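Local coordinates for protein YcaO (PDB 6CIB) that binds ADP and magnesium and, as a member of the YcaO family, probably uses ATP to activate backbone amides in peptide thioamidation, at residues Gly98-Pro103 and Arg111-Gly116; Pro128-Glu131 and Pro135-Gly138; Trp171-Tyr176 and Pro210-Gly215; Met233-Ser238 and Arg290-Pro295. One frame throughout, in Å; residues are numbered along the deposited sequence.

Interaction 1: residues Gly98-Pro103 and Arg111-Gly116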
loop_
_atom_site.group_PDB
_atom_site.type_symbol
_atom_site.label_atom_id
_atom_site.label_comp_id
_atom_site.label_asym_id
_atom_site.label_seq_id
_atom_site.Cartn_x
_atom_site.Cartn_y
_atom_site.Cartn_z
ATOM N N GLY A 98 -22.723 -7.137 18.832
ATOM C CA GLY A 98 -21.846 -5.981 19.022
ATOM C C GLY A 98 -21.980 -4.950 17.917
ATOM O O GLY A 98 -22.878 -5.047 17.069
ATOM N N ASP A 99 -21.086 -3.960 17.934
ATOM C CA ASP A 99 -21.022 -2.929 16.893
ATOM C C ASP A 99 -20.656 -3.534 15.534
ATOM O O ASP A 99 -19.897 -4.501 15.462
ATOM C CB ASP A 99 -20.006 -1.841 17.262
ATOM C CG ASP A 99 -20.424 -1.017 18.475
ATOM O OD1 ASP A 99 -21.579 -0.537 18.526
ATOM O OD2 ASP A 99 -19.579 -0.824 19.374
ATOM N N LYS A 100 -21.211 -2.956 14.471
ATOM C CA LYS A 100 -20.978 -3.420 13.104
ATOM C C LYS A 100 -20.683 -2.235 12.207
ATOM O O LYS A 100 -21.341 -1.196 12.315
ATOM C CB LYS A 100 -22.218 -4.126 12.545
ATOM C CG LYS A 100 -22.601 -5.439 13.200
ATOM C CD LYS A 100 -23.980 -5.845 12.711
ATOM C CE LYS A 100 -24.361 -7.237 13.177
ATOM N NZ LYS A 100 -25.718 -7.614 12.689
ATOM N N TRP A 101 -19.699 -2.388 11.326
ATOM C CA TRP A 101 -19.522 -1.443 10.236
ATOM C C TRP A 101 -20.239 -1.982 9.006
ATOM O O TRP A 101 -19.891 -3.050 8.487
ATOM C CB TRP A 101 -18.036 -1.145 9.951
ATOM C CG TRP A 101 -17.804 -0.404 8.642
ATOM C CD1 TRP A 101 -18.512 0.672 8.167
ATOM C CD2 TRP A 101 -16.803 -0.689 7.651
ATOM N NE1 TRP A 101 -18.026 1.058 6.941
ATOM C CE2 TRP A 101 -16.971 0.252 6.604
ATOM C CE3 TRP A 101 -15.778 -1.642 7.548
ATOM C CZ2 TRP A 101 -16.143 0.271 5.465
ATOM C CZ3 TRP A 101 -14.955 -1.628 6.408
ATOM C CH2 TRP A 101 -15.150 -0.678 5.383
ATOM N N THR A 102 -21.251 -1.239 8.563
ATOM C CA THR A 102 -22.016 -1.570 7.362
ATOM C C THR A 102 -21.828 -0.446 6.334
ATOM O O THR A 102 -22.435 0.618 6.473
ATOM C CB THR A 102 -23.511 -1.805 7.687
ATOM O OG1 THR A 102 -23.619 -2.737 8.768
ATOM C CG2 THR A 102 -24.266 -2.362 6.476
ATOM N N PRO A 103 -20.973 -0.673 5.312
ATOM C CA PRO A 103 -20.722 0.345 4.280
ATOM C C PRO A 103 -21.987 0.746 3.518
ATOM O O PRO A 103 -22.918 -0.060 3.396
ATOM C CB PRO A 103 -19.752 -0.349 3.327
ATOM C CG PRO A 103 -19.108 -1.424 4.131
ATOM C CD PRO A 103 -20.142 -1.874 5.113
ATOM N N ARG A 111 -24.000 -11.037 5.601
ATOM C CA ARG A 111 -24.240 -12.245 6.390
ATOM C C ARG A 111 -22.994 -12.762 7.118
ATOM O O ARG A 111 -23.105 -13.378 8.190
ATOM C CB ARG A 111 -24.829 -13.343 5.494
ATOM C CG ARG A 111 -25.635 -14.391 6.239
ATOM C CD ARG A 111 -25.654 -15.707 5.482
ATOM N NE ARG A 111 -25.988 -16.819 6.372
ATOM C CZ ARG A 111 -25.568 -18.075 6.226
ATOM N NH1 ARG A 111 -24.768 -18.427 5.218
ATOM N NH2 ARG A 111 -25.941 -18.985 7.114
ATOM N N GLU A 112 -21.824 -12.516 6.525
ATOM C CA GLU A 112 -20.535 -12.970 7.058
ATOM C C GLU A 112 -19.729 -11.795 7.603
ATOM O O GLU A 112 -19.541 -10.791 6.917
ATOM C CB GLU A 112 -19.719 -13.683 5.977
ATOM C CG GLU A 112 -20.176 -15.095 5.638
ATOM C CD GLU A 112 -21.414 -15.139 4.761
ATOM O OE1 GLU A 112 -21.510 -14.345 3.797
ATOM O OE2 GLU A 112 -22.297 -15.977 5.039
ATOM N N TRP A 113 -19.247 -11.948 8.832
ATOM C CA TRP A 113 -18.515 -10.902 9.534
ATOM C C TRP A 113 -17.229 -11.452 10.115
ATOM O O TRP A 113 -17.116 -12.657 10.354
ATOM C CB TRP A 113 -19.354 -10.322 10.678
ATOM C CG TRP A 113 -20.679 -9.778 10.258
ATOM C CD1 TRP A 113 -21.841 -10.480 10.106
ATOM C CD2 TRP A 113 -20.985 -8.419 9.934
ATOM N NE1 TRP A 113 -22.850 -9.645 9.706
ATOM C CE2 TRP A 113 -22.358 -8.372 9.592
ATOM C CE3 TRP A 113 -20.235 -7.232 9.895
ATOM C CZ2 TRP A 113 -23.001 -7.184 9.219
ATOM C CZ3 TRP A 113 -20.875 -6.051 9.524
ATOM C CH2 TRP A 113 -22.246 -6.037 9.194
ATOM N N VAL A 114 -16.267 -10.554 10.326
ATOM C CA VAL A 114 -15.064 -10.829 11.118
ATOM C C VAL A 114 -14.905 -9.738 12.184
ATOM O O VAL A 114 -15.070 -8.546 11.901
ATOM C CB VAL A 114 -13.778 -10.922 10.253
ATOM C CG1 VAL A 114 -12.633 -11.521 11.056
ATOM C CG2 VAL A 114 -14.001 -11.766 9.006
ATOM N N GLU A 115 -14.587 -10.158 13.406
ATOM C CA GLU A 115 -14.385 -9.245 14.525
ATOM C C GLU A 115 -13.066 -8.477 14.400
ATOM O O GLU A 115 -11.989 -9.077 14.340
ATOM C CB GLU A 115 -14.419 -10.019 15.843
ATOM C CG GLU A 115 -14.663 -9.162 17.081
ATOM C CD GLU A 115 -14.334 -9.898 18.367
ATOM O OE1 GLU A 115 -14.633 -11.107 18.462
ATOM O OE2 GLU A 115 -13.769 -9.273 19.287
ATOM N N GLY A 116 -13.172 -7.151 14.334
ATOM C CA GLY A 116 -12.013 -6.271 14.381
ATOM C C GLY A 116 -11.945 -5.481 15.676
ATOM O O GLY A 116 -12.737 -5.709 16.597
#

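Interaction 2: residues Pro128-Glu131 and Pro135-Gly138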
loop_
_atom_site.group_PDB
_atom_site.type_symbol
_atom_site.label_atom_id
_atom_site.label_comp_id
_atom_site.label_asym_id
_atom_site.label_seq_id
_atom_site.Cartn_x
_atom_site.Cartn_y
_atom_site.Cartn_z
ATOM N N PRO A 128 -17.567 -6.649 7.593
ATOM C CA PRO A 128 -17.989 -7.680 6.630
ATOM C C PRO A 128 -16.792 -8.459 6.114
ATOM O O PRO A 128 -15.702 -7.887 5.970
ATOM C CB PRO A 128 -18.616 -6.870 5.486
ATOM C CG PRO A 128 -19.001 -5.559 6.105
ATOM C CD PRO A 128 -17.931 -5.294 7.124
ATOM N N ALA A 129 -16.993 -9.751 5.858
ATOM C CA ALA A 129 -15.944 -10.615 5.303
ATOM C C ALA A 129 -15.365 -10.069 3.995
ATOM O O ALA A 129 -14.161 -10.191 3.767
ATOM C CB ALA A 129 -16.446 -12.042 5.127
ATOM N N ASN A 130 -16.211 -9.434 3.177
ATOM C CA ASN A 130 -15.802 -8.829 1.887
ATOM C C ASN A 130 -14.867 -7.629 2.075
ATOM O O ASN A 130 -14.187 -7.209 1.132
ATOM C CB ASN A 130 -17.034 -8.411 1.062
ATOM C CG ASN A 130 -16.712 -8.143 -0.413
ATOM O OD1 ASN A 130 -16.277 -9.033 -1.147
ATOM N ND2 ASN A 130 -16.946 -6.913 -0.854
ATOM N N GLU A 131 -14.853 -7.080 3.288
ATOM C CA GLU A 131 -13.966 -5.984 3.647
ATOM C C GLU A 131 -12.716 -6.469 4.382
ATOM O O GLU A 131 -11.906 -5.660 4.840
ATOM C CB GLU A 131 -14.715 -4.945 4.494
ATOM C CG GLU A 131 -15.775 -4.149 3.750
ATOM C CD GLU A 131 -15.232 -3.419 2.536
ATOM O OE1 GLU A 131 -14.138 -2.814 2.622
ATOM O OE2 GLU A 131 -15.906 -3.446 1.491
ATOM N N PRO A 135 -9.672 -13.602 -2.233
ATOM C CA PRO A 135 -10.891 -13.105 -2.891
ATOM C C PRO A 135 -12.181 -13.496 -2.168
ATOM O O PRO A 135 -12.295 -14.616 -1.659
ATOM C CB PRO A 135 -10.835 -13.764 -4.277
ATOM C CG PRO A 135 -10.010 -15.000 -4.094
ATOM C CD PRO A 135 -9.241 -14.899 -2.799
ATOM N N TRP A 136 -13.131 -12.562 -2.118
ATOM C CA TRP A 136 -14.477 -12.832 -1.634
ATOM C C TRP A 136 -15.459 -12.364 -2.707
ATOM O O TRP A 136 -15.435 -11.193 -3.119
ATOM C CB TRP A 136 -14.726 -12.133 -0.298
ATOM C CG TRP A 136 -16.017 -12.525 0.334
ATOM C CD1 TRP A 136 -17.264 -12.050 0.021
ATOM C CD2 TRP A 136 -16.203 -13.489 1.373
ATOM N NE1 TRP A 136 -18.212 -12.654 0.810
ATOM C CE2 TRP A 136 -17.590 -13.542 1.648
ATOM C CE3 TRP A 136 -15.332 -14.311 2.106
ATOM C CZ2 TRP A 136 -18.130 -14.389 2.626
ATOM C CZ3 TRP A 136 -15.866 -15.147 3.083
ATOM C CH2 TRP A 136 -17.253 -15.180 3.333
ATOM N N LEU A 137 -16.320 -13.278 -3.156
ATOM C CA LEU A 137 -17.119 -13.044 -4.372
ATOM C C LEU A 137 -18.610 -12.734 -4.203
ATOM O O LEU A 137 -19.248 -12.262 -5.151
ATOM C CB LEU A 137 -16.920 -14.189 -5.376
ATOM C CG LEU A 137 -15.609 -14.195 -6.166
ATOM C CD1 LEU A 137 -15.443 -15.535 -6.866
ATOM C CD2 LEU A 137 -15.560 -13.049 -7.173
ATOM N N GLY A 138 -19.160 -12.996 -3.019
ATOM C CA GLY A 138 -20.602 -12.834 -2.769
ATOM C C GLY A 138 -21.260 -11.469 -2.987
ATOM O O GLY A 138 -22.395 -11.399 -3.462
#

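Interaction 3: residues Trp171-Tyr176 and Pro210-Gly215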
loop_
_atom_site.group_PDB
_atom_site.type_symbol
_atom_site.label_atom_id
_atom_site.label_comp_id
_atom_site.label_asym_id
_atom_site.label_seq_id
_atom_site.Cartn_x
_atom_site.Cartn_y
_atom_site.Cartn_z
ATOM N N TRP A 171 -4.332 9.552 -3.404
ATOM C CA TRP A 171 -4.417 9.234 -4.824
ATOM C C TRP A 171 -5.869 9.303 -5.328
ATOM O O TRP A 171 -6.121 9.869 -6.395
ATOM C CB TRP A 171 -3.748 7.877 -5.102
ATOM C CG TRP A 171 -3.706 7.443 -6.537
ATOM C CD1 TRP A 171 -3.835 8.232 -7.649
ATOM C CD2 TRP A 171 -3.477 6.111 -7.019
ATOM N NE1 TRP A 171 -3.733 7.473 -8.787
ATOM C CE2 TRP A 171 -3.516 6.167 -8.437
ATOM C CE3 TRP A 171 -3.261 4.871 -6.394
ATOM C CZ2 TRP A 171 -3.340 5.030 -9.243
ATOM C CZ3 TRP A 171 -3.091 3.736 -7.195
ATOM C CH2 TRP A 171 -3.123 3.830 -8.608
ATOM N N SER A 172 -6.807 8.767 -4.542
ATOM C CA SER A 172 -8.240 8.816 -4.869
ATOM C C SER A 172 -8.794 10.243 -4.955
ATOM O O SER A 172 -9.591 10.542 -5.835
ATOM C CB SER A 172 -9.044 8.006 -3.867
ATOM O OG SER A 172 -8.736 6.633 -3.972
ATOM N N ILE A 173 -8.347 11.107 -4.047
ATOM C CA ILE A 173 -8.685 12.534 -4.055
ATOM C C ILE A 173 -8.187 13.248 -5.320
ATOM O O ILE A 173 -8.948 13.978 -5.955
ATOM C CB ILE A 173 -8.255 13.210 -2.711
ATOM C CG1 ILE A 173 -9.470 13.375 -1.802
ATOM C CG2 ILE A 173 -7.597 14.570 -2.887
ATOM C CD1 ILE A 173 -10.038 12.073 -1.286
ATOM N N VAL A 174 -6.930 12.997 -5.682
ATOM C CA VAL A 174 -6.316 13.543 -6.895
ATOM C C VAL A 174 -7.075 13.118 -8.162
ATOM O O VAL A 174 -7.362 13.956 -9.006
ATOM C CB VAL A 174 -4.796 13.206 -6.957
ATOM C CG1 VAL A 174 -4.181 13.543 -8.318
ATOM C CG2 VAL A 174 -4.047 13.951 -5.858
ATOM N N GLU A 175 -7.423 11.836 -8.272
ATOM C CA GLU A 175 -8.165 11.323 -9.434
ATOM C C GLU A 175 -9.641 11.764 -9.481
ATOM O O GLU A 175 -10.154 12.076 -10.555
ATOM C CB GLU A 175 -8.076 9.789 -9.539
ATOM C CG GLU A 175 -6.668 9.200 -9.644
ATOM C CD GLU A 175 -5.909 9.539 -10.921
ATOM O OE1 GLU A 175 -6.484 10.097 -11.874
ATOM O OE2 GLU A 175 -4.699 9.233 -10.972
ATOM N N TYR A 176 -10.310 11.779 -8.329
ATOM C CA TYR A 176 -11.726 12.175 -8.249
ATOM C C TYR A 176 -11.947 13.626 -8.698
ATOM O O TYR A 176 -12.837 13.891 -9.502
ATOM C CB TYR A 176 -12.267 11.969 -6.830
ATOM C CG TYR A 176 -13.772 12.086 -6.693
ATOM C CD1 TYR A 176 -14.605 10.989 -6.949
ATOM C CD2 TYR A 176 -14.363 13.284 -6.280
ATOM C CE1 TYR A 176 -15.987 11.089 -6.814
ATOM C CE2 TYR A 176 -15.746 13.397 -6.142
ATOM C CZ TYR A 176 -16.550 12.297 -6.408
ATOM O OH TYR A 176 -17.913 12.402 -6.270
ATOM N N PRO A 210 -1.803 15.981 -2.166
ATOM C CA PRO A 210 -2.461 16.523 -0.976
ATOM C C PRO A 210 -2.823 15.388 -0.013
ATOM O O PRO A 210 -3.565 14.470 -0.375
ATOM C CB PRO A 210 -3.720 17.189 -1.544
ATOM C CG PRO A 210 -3.977 16.480 -2.836
ATOM C CD PRO A 210 -2.600 16.229 -3.382
ATOM N N SER A 211 -2.258 15.436 1.186
ATOM C CA SER A 211 -2.571 14.469 2.228
ATOM C C SER A 211 -3.672 15.012 3.130
ATOM O O SER A 211 -3.604 16.157 3.585
ATOM C CB SER A 211 -1.319 14.158 3.043
ATOM O OG SER A 211 -1.617 13.330 4.157
ATOM N N ARG A 212 -4.670 14.177 3.397
ATOM C CA ARG A 212 -5.752 14.528 4.318
ATOM C C ARG A 212 -5.430 14.162 5.767
ATOM O O ARG A 212 -6.258 14.359 6.648
ATOM C CB ARG A 212 -7.063 13.870 3.887
ATOM C CG ARG A 212 -7.620 14.390 2.574
ATOM C CD ARG A 212 -8.555 13.349 1.995
ATOM N NE ARG A 212 -9.941 13.750 2.095
ATOM C CZ ARG A 212 -10.996 12.951 1.962
ATOM N NH1 ARG A 212 -10.874 11.639 1.759
ATOM N NH2 ARG A 212 -12.200 13.489 2.057
ATOM N N VAL A 213 -4.224 13.638 6.007
ATOM C CA VAL A 213 -3.797 13.218 7.344
ATOM C C VAL A 213 -2.543 14.003 7.747
ATOM O O VAL A 213 -1.502 13.919 7.088
ATOM C CB VAL A 213 -3.522 11.690 7.409
ATOM C CG1 VAL A 213 -3.128 11.259 8.822
ATOM C CG2 VAL A 213 -4.732 10.889 6.921
ATOM N N GLU A 214 -2.636 14.753 8.839
ATOM C CA GLU A 214 -1.516 15.587 9.251
ATOM C C GLU A 214 -0.359 14.774 9.815
ATOM O O GLU A 214 -0.566 13.827 10.573
ATOM C CB GLU A 214 -1.938 16.669 10.239
ATOM C CG GLU A 214 -1.053 17.896 10.107
ATOM C CD GLU A 214 -1.285 18.906 11.193
ATOM O OE1 GLU A 214 -2.418 19.415 11.282
ATOM O OE2 GLU A 214 -0.325 19.181 11.946
ATOM N N GLY A 215 0.852 15.161 9.419
ATOM C CA GLY A 215 2.062 14.431 9.769
ATOM C C GLY A 215 2.434 13.329 8.786
ATOM O O GLY A 215 3.524 12.770 8.891
#

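Interaction 4: residues Met233-Ser238 and Arg290-Pro295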
loop_
_atom_site.group_PDB
_atom_site.type_symbol
_atom_site.label_atom_id
_atom_site.label_comp_id
_atom_site.label_asym_id
_atom_site.label_seq_id
_atom_site.Cartn_x
_atom_site.Cartn_y
_atom_site.Cartn_z
HETATM N N MSE A 233 2.951 4.329 -12.680
HETATM C CA MSE A 233 2.900 5.239 -11.539
HETATM C C MSE A 233 3.310 4.490 -10.308
HETATM O O MSE A 233 3.043 3.299 -10.183
HETATM C CB MSE A 233 1.486 5.779 -11.345
HETATM C CG MSE A 233 0.969 6.583 -12.532
HETATM SE SE MSE A 233 -0.807 7.297 -12.042
HETATM C CE MSE A 233 -1.796 5.620 -12.263
ATOM N N GLY A 234 3.982 5.186 -9.396
ATOM C CA GLY A 234 4.329 4.646 -8.081
ATOM C C GLY A 234 3.933 5.625 -6.990
ATOM O O GLY A 234 3.931 6.839 -7.219
ATOM N N PHE A 235 3.586 5.099 -5.813
ATOM C CA PHE A 235 3.191 5.930 -4.671
ATOM C C PHE A 235 3.833 5.471 -3.372
ATOM O O PHE A 235 4.123 4.287 -3.192
ATOM C CB PHE A 235 1.663 5.959 -4.502
ATOM C CG PHE A 235 0.934 6.444 -5.715
ATOM C CD1 PHE A 235 0.695 7.804 -5.902
ATOM C CD2 PHE A 235 0.501 5.539 -6.695
ATOM C CE1 PHE A 235 0.043 8.259 -7.047
ATOM C CE2 PHE A 235 -0.146 5.992 -7.840
ATOM C CZ PHE A 235 -0.379 7.350 -8.012
ATOM N N GLY A 236 4.046 6.426 -2.473
ATOM C CA GLY A 236 4.516 6.142 -1.123
ATOM C C GLY A 236 3.905 7.092 -0.115
ATOM O O GLY A 236 3.624 8.252 -0.433
ATOM N N ALA A 237 3.681 6.589 1.094
ATOM C CA ALA A 237 3.221 7.414 2.205
ATOM C C ALA A 237 4.050 7.112 3.441
ATOM O O ALA A 237 4.304 5.937 3.757
ATOM C CB ALA A 237 1.740 7.195 2.480
ATOM N N SER A 238 4.474 8.182 4.119
ATOM C CA SER A 238 5.242 8.097 5.362
ATOM C C SER A 238 5.215 9.425 6.120
ATOM O O SER A 238 5.098 10.482 5.489
ATOM C CB SER A 238 6.690 7.745 5.056
ATOM O OG SER A 238 7.440 7.624 6.249
ATOM N N ARG A 290 -3.350 14.597 -17.935
ATOM C CA ARG A 290 -2.812 15.966 -17.860
ATOM C C ARG A 290 -2.560 16.471 -16.440
ATOM O O ARG A 290 -1.608 17.215 -16.209
ATOM C CB ARG A 290 -3.744 16.942 -18.589
ATOM C CG ARG A 290 -3.553 16.998 -20.102
ATOM C CD ARG A 290 -4.598 17.870 -20.795
ATOM N NE ARG A 290 -4.371 19.296 -20.548
ATOM C CZ ARG A 290 -5.057 20.047 -19.684
ATOM N NH1 ARG A 290 -6.050 19.531 -18.963
ATOM N NH2 ARG A 290 -4.747 21.330 -19.537
ATOM N N HIS A 291 -3.421 16.069 -15.505
ATOM C CA HIS A 291 -3.277 16.424 -14.086
ATOM C C HIS A 291 -1.951 15.942 -13.471
ATOM O O HIS A 291 -1.368 16.630 -12.631
ATOM C CB HIS A 291 -4.504 16.001 -13.261
ATOM C CG HIS A 291 -4.858 14.546 -13.361
ATOM N ND1 HIS A 291 -5.102 13.911 -14.561
ATOM C CD2 HIS A 291 -5.059 13.616 -12.399
ATOM C CE1 HIS A 291 -5.411 12.647 -14.335
ATOM N NE2 HIS A 291 -5.397 12.444 -13.029
ATOM N N TRP A 292 -1.477 14.780 -13.920
ATOM C CA TRP A 292 -0.168 14.257 -13.510
ATOM C C TRP A 292 1.013 14.909 -14.210
ATOM O O TRP A 292 2.074 15.071 -13.600
ATOM C CB TRP A 292 -0.108 12.738 -13.693
ATOM C CG TRP A 292 -0.942 12.012 -12.683
ATOM C CD1 TRP A 292 -2.070 11.281 -12.921
ATOM C CD2 TRP A 292 -0.733 11.979 -11.263
ATOM N NE1 TRP A 292 -2.572 10.781 -11.742
ATOM C CE2 TRP A 292 -1.771 11.194 -10.707
ATOM C CE3 TRP A 292 0.237 12.529 -10.405
ATOM C CZ2 TRP A 292 -1.867 10.936 -9.325
ATOM C CZ3 TRP A 292 0.135 12.281 -9.023
ATOM C CH2 TRP A 292 -0.910 11.490 -8.504
ATOM N N PHE A 293 0.828 15.274 -15.477
ATOM C CA PHE A 293 1.921 15.780 -16.320
ATOM C C PHE A 293 2.016 17.303 -16.401
ATOM O O PHE A 293 2.979 17.836 -16.952
ATOM C CB PHE A 293 1.881 15.142 -17.717
ATOM C CG PHE A 293 2.153 13.662 -17.706
ATOM C CD1 PHE A 293 3.450 13.175 -17.517
ATOM C CD2 PHE A 293 1.109 12.748 -17.870
ATOM C CE1 PHE A 293 3.699 11.805 -17.492
ATOM C CE2 PHE A 293 1.353 11.379 -17.845
ATOM C CZ PHE A 293 2.648 10.909 -17.650
ATOM N N GLU A 294 1.036 17.995 -15.824
ATOM C CA GLU A 294 1.065 19.459 -15.736
ATOM C C GLU A 294 0.925 19.918 -14.275
ATOM O O GLU A 294 -0.154 20.355 -13.862
ATOM C CB GLU A 294 -0.009 20.077 -16.644
ATOM C CG GLU A 294 0.216 19.827 -18.133
ATOM C CD GLU A 294 -1.030 20.027 -18.982
ATOM O OE1 GLU A 294 -2.019 20.632 -18.499
ATOM O OE2 GLU A 294 -1.019 19.577 -20.152
ATOM N N PRO A 295 2.019 19.806 -13.484
ATOM C CA PRO A 295 1.948 20.128 -12.050
ATOM C C PRO A 295 1.597 21.591 -11.752
ATOM O O PRO A 295 2.000 22.479 -12.497
ATOM C CB PRO A 295 3.359 19.797 -11.547
ATOM C CG PRO A 295 4.231 19.904 -12.755
ATOM C CD PRO A 295 3.381 19.379 -13.870
#

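Interaction 1: residues Gly98-Pro103 and Arg111-Gly116
K100 and W113 are the closest backbone pair of this contact, yet their CA atoms stand 8.6 Å apart, because the loop 98-103 reaches W113 from beyond an intervening strand. The setting is the antiparallel sheet that contains strand 113-118 and, next to it at the sheet's margin, strand 124-128. D99 and W101 make backbone hydrogen bonds to Y126 of that outer strand, while V114 pairs with V127 from within the sheet, so the loop follows the margin and the indole of W113 spans the distance to it. Tryptophan suits the task: its ring is long enough to cross and flat enough to meet different chemistry on face and edge. Over one face lies the extended aliphatic chain of K100, which crosses the indole at about a right angle. K100 CG forms a CH-pi contact with the six-membered ring of W113, 4.2 Å from its centroid and 15° off the normal, and K100 CB comes within 3.8 Å of W113 CZ3. Because CG is set beside the backbone N (chi1 -67°) and the chain beyond is straight, the methylenes travel across the ring before NZ reaches its salt-bridge partner, E109. A lysine thus offers a greasy stem to the indole and a charge to the carboxylate. The ring edge meets oxygens instead. In its plane lie two of them, both facing the outer rim of the six-membered ring, whose C-H groups carry slight positive charge: T102 OG1 is 3.6 Å from W113 CH2, and the carbonyl O of W101 is 3.3 Å from W113 CZ3.

Interaction 2: residues Pro128-Glu131 and Pro135-Gly138
A129 lays its methyl over the face of the W136 indole, a CH-pi contact between a short 3-10 turn, 129-131, and the loop that returns past it on the way from strand 124-128 to strand 148-150. A129 CB sits 3.6 Å from the centroid of the six-membered ring of W136, only 7° off the normal, and a side chain this small lets the ring settle flat upon the turn. The indole reaches over because its CG is swung anti to the backbone N (chi1 -172°). A glycine at W136 would probably uncover the A129 methyl and open a gap above the turn.

The polar contacts are of another kind. N130 OD1 lies 3.4 Å from W136 CD1, the amide plane tilted 63° from the indole, and 3.0 Å from the carbonyl O of W136; the latter are two acceptors and no bond joins them. What fixes the amide is its other end, where N130 ND2 donates to the carbonyl of L141. Asparagine fits here because it can put an N-H into that loop while its CB packs over the rim of the indole near CD1, on the same face as the A129 methyl. Backbone bonding closes the turn itself: E131 N donates to P128 O at 2.9 Å.

Interaction 3: residues Trp171-Tyr176 and Pro210-Gly215
On the helix that presents I173 and V174 to P210 and R212, the carboxylate oxygen E175 OE2 is gripped by two indole N-H groups, those of W171 and W292. W171 NE1 donates at 3.0 Å to E175 OE2, meeting the anti lone pair with an N-H...O angle of 145°. The helix, 154-177, packs here against the loop that leaves strand 203-209 and turns back into strand 217-224. P210 opens that turn with its ring against the helix: V174 CG2 crosses it 3.7 Å from P210 CD, and I173 CG2 slides past P210 CG at 4.1 Å. A proline gives an apolar, rigid surface at the strand's end. R212 receives I173 on the face of its guanidinium, I173 CD1 lying 3.2 Å from R212 NH1. This tight fit goes with a strained isoleucine, whose chi1 of -101° is away from a staggered value. A leucine in place of R212 is likely to leave the carboxylate of D169 and the carbonyl of N366 without their cationic mate. Those partners bond to NH1 and NH2, so arginine's charge can be met by polar groups while its flat face serves as an apolar surface for the helix.

Interaction 4: residues Met233-Ser238 and Arg290-Pro295
A Met-aromatic contact, M233 upon W292, forms part of an aromatic cluster on one side of a small sheet. M233 is selenomethionine in this crystal, so the heavy atom is SE in the place of sulfur. SE lies over one face of the indole, 4.2 Å from the centroid of the five-membered ring of W292 and 23° off its normal, and its closest ring atom is W292 NE1 at 3.9 Å. The bend at chi3 (-76°) turns CE away from an extended line and toward W171, which M233 also touches. A long, unbranched and polarisable side chain suits such a place, since it can fit itself to flat ring faces. NE1 itself has a polar mate in E175. Strand 233-238 is the margin of a three-stranded antiparallel sheet, hydrogen-bonded through G234 and G236 to strand 217-224, and the short helix 290-293 packs on that sheet by way of W292. Two residues along the strand, F235 points to the same side as M233 and brings its ring edge up to the indole. F235 CE1 is 3.7 Å from W292 CH2, which lies near the phenyl plane; the six-membered rings are oblique, their planes 62° apart and centroids 5.8 Å apart. F235 also stacks with W171 of helix 154-177, and bound ADP comes to about 8 Å from the F235 side chain. Phenylalanine fits because it fills this space with carbon alone. Behind W292, its own CD1 lies 3.5 Å above the plane of the H291 ring.

How the interactions relate
The contacts form two touching pairs. Interactions 1 and 2 meet at the margin of the five-stranded sheet, where E112 O takes a backbone hydrogen bond from A129 N; W113 and W136 each use an indole face there, for K100 and A129 respectively. Interactions 3 and 4 share helix 154-177 and the three-stranded sheet it packs on, and E175 joins them by bonding both W292 and H291. Interactions 2 and 4 are buried, whereas 1 and 3 are only partly so, and it is these two that use long basic side chains, K100 and R212. The pairs stand well apart: the centres of interactions 1 and 4 are about 34 Å from each other.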